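Local coordinates for protein polyketide synthase (Lyngbya majuscula 19L, PDB 3QIT) that probably hydrolyses the thioester that holds the finished chain in curacin A biosynthesis and decarboxylates the product, with loss of sulfate, to form a terminal alkene, at residues F8-G12 / G13-C17. Numbering follows the deposited sequence.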
loop_
_atom_site.group_PDB
_atom_site.type_symbol
_atom_site.label_atom_id
_atom_site.label_comp_id
_atom_site.label_asym_id
_atom_site.label_seq_id
_atom_site.Cartn_x
_atom_site.Cartn_y
_atom_site.Cartn_z
ATOM N N PHE B 8 22.476 5.218 7.966
ATOM C CA PHE B 8 21.476 4.522 7.146
ATOM C C PHE B 8 21.096 3.182 7.740
ATOM O O PHE B 8 21.942 2.489 8.321
ATOM C CB PHE B 8 21.967 4.376 5.709
ATOM C CG PHE B 8 21.888 5.656 4.935
ATOM C CD1 PHE B 8 22.865 6.643 5.105
ATOM C CD2 PHE B 8 20.802 5.920 4.121
ATOM C CE1 PHE B 8 22.762 7.864 4.443
ATOM C CE2 PHE B 8 20.712 7.142 3.418
ATOM C CZ PHE B 8 21.713 8.112 3.585
ATOM N N LEU B 9 19.810 2.850 7.618
ATOM C CA LEU B 9 19.252 1.602 8.143
ATOM C C LEU B 9 18.549 0.909 6.968
ATOM O O LEU B 9 17.812 1.546 6.243
ATOM C CB LEU B 9 18.260 1.897 9.270
ATOM C CG LEU B 9 17.486 0.775 9.960
ATOM C CD1 LEU B 9 18.475 -0.174 10.635
ATOM C CD2 LEU B 9 16.517 1.332 10.982
ATOM N N GLU B 10 18.822 -0.374 6.757
ATOM C CA GLU B 10 18.170 -1.102 5.648
ATOM C C GLU B 10 16.808 -1.572 6.135
ATOM O O GLU B 10 16.672 -2.008 7.275
ATOM C CB GLU B 10 19.028 -2.299 5.201
ATOM C CG GLU B 10 18.498 -3.090 3.953
ATOM C CD GLU B 10 17.368 -4.091 4.246
ATOM O OE1 GLU B 10 17.159 -4.487 5.408
ATOM O OE2 GLU B 10 16.672 -4.501 3.286
ATOM N N PHE B 11 15.795 -1.464 5.272
ATOM C CA PHE B 11 14.443 -1.918 5.608
ATOM C C PHE B 11 13.731 -2.207 4.311
ATOM O O PHE B 11 13.622 -1.329 3.459
ATOM C CB PHE B 11 13.671 -0.836 6.392
ATOM C CG PHE B 11 12.254 -1.230 6.723
ATOM C CD1 PHE B 11 12.009 -2.359 7.490
ATOM C CD2 PHE B 11 11.176 -0.473 6.273
ATOM C CE1 PHE B 11 10.691 -2.753 7.803
ATOM C CE2 PHE B 11 9.834 -0.859 6.594
ATOM C CZ PHE B 11 9.613 -1.987 7.352
ATOM N N GLY B 12 13.220 -3.433 4.191
ATOM C CA GLY B 12 12.375 -3.823 3.054
ATOM C C GLY B 12 13.060 -3.686 1.700
ATOM O O GLY B 12 12.402 -3.444 0.695
ATOM N N GLY B 13 14.386 -3.804 1.674
ATOM C CA GLY B 13 15.128 -3.657 0.430
ATOM C C GLY B 13 15.453 -2.218 0.100
ATOM O O GLY B 13 15.943 -1.923 -0.983
ATOM N N ASN B 14 15.204 -1.319 1.050
ATOM C CA ASN B 14 15.387 0.109 0.815
ATOM C C ASN B 14 16.277 0.673 1.912
ATOM O O ASN B 14 16.658 -0.051 2.822
ATOM C CB ASN B 14 14.036 0.796 0.848
ATOM C CG ASN B 14 13.175 0.416 -0.326
ATOM O OD1 ASN B 14 13.444 0.827 -1.436
ATOM N ND2 ASN B 14 12.121 -0.358 -0.079
ATOM N N GLN B 15 16.618 1.951 1.811
ATOM C CA GLN B 15 17.512 2.553 2.823
ATOM C C GLN B 15 16.799 3.693 3.503
ATOM O O GLN B 15 16.247 4.583 2.842
ATOM C CB GLN B 15 18.784 3.049 2.137
ATOM C CG GLN B 15 19.608 1.914 1.511
ATOM C CD GLN B 15 20.292 1.063 2.561
ATOM O OE1 GLN B 15 20.680 1.566 3.609
ATOM N NE2 GLN B 15 20.440 -0.241 2.286
ATOM N N ILE B 16 16.822 3.682 4.831
ATOM C CA ILE B 16 16.252 4.793 5.603
ATOM C C ILE B 16 17.416 5.671 6.065
ATOM O O ILE B 16 18.292 5.190 6.750
ATOM C CB ILE B 16 15.532 4.265 6.855
ATOM C CG1 ILE B 16 14.355 3.355 6.457
ATOM C CG2 ILE B 16 15.013 5.459 7.724
ATOM C CD1 ILE B 16 13.780 2.570 7.652
ATOM N N CYS B 17 17.373 6.964 5.758
ATOM C CA CYS B 17 18.380 7.889 6.298
ATOM C C CYS B 17 17.905 8.409 7.651
ATOM O O CYS B 17 16.800 8.968 7.748
ATOM C CB CYS B 17 18.570 9.093 5.362
ATOM S SG CYS B 17 19.899 10.198 6.015
#
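The Phe8 ring lies across Cys17, with CA of Cys17 over one ring face, 4.1 Å from the ring centroid and offset toward the rim. This is a CH-pi contact. Phe8 CE2 also packs on Cys17 CB at 3.5 Å. The sulfur continues toward the far end of the ring, where SG is 3.7 Å from Phe8 CZ, an oblique sulfur-aromatic contact. SG gets there because it stands anti to the Cys17 backbone N (chi1 -177°). On the same face of the sheet, Gln15 and Glu10 cross at about a right angle, and the amide NE2 of Gln15 rests against the CB and CG methylenes of Glu10. The Glu10 chain bends at chi2 (-80°) and runs toward the turn. Its OE2 accepts a hydrogen bond from the backbone N of Gly13 at 2.9 Å; the donor lies above the carboxylate plane. The two strands form a beta hairpin with a two-residue loop, a type I' turn from Phe11 to Asn14, with Gly12 and Gly13 at its corners. A CB on Gly13 would run into Gly12 O. This hairpin forms one edge of the central sheet of the alpha/beta hydrolase fold. Phe11 and Asn14 are the hydrogen-bonded pair that closes the turn; Phe11 N bonds Asn14 O at 3.0 Å. On their face, Ile16 reaches with CD1 to Phe11 CB at 3.6 Å, while Leu9 and Phe11 touch Arg87 of helix 78-91. Asn14 CB sits 3.4 Å from Phe11 O, and its side chain packs on Phe62 and Leu70 of its own chain and on Met72 of the second subunit. Cutting Asn14 back to an alanine would remove the amide and is likely to open a gap against Leu70 and that Met72.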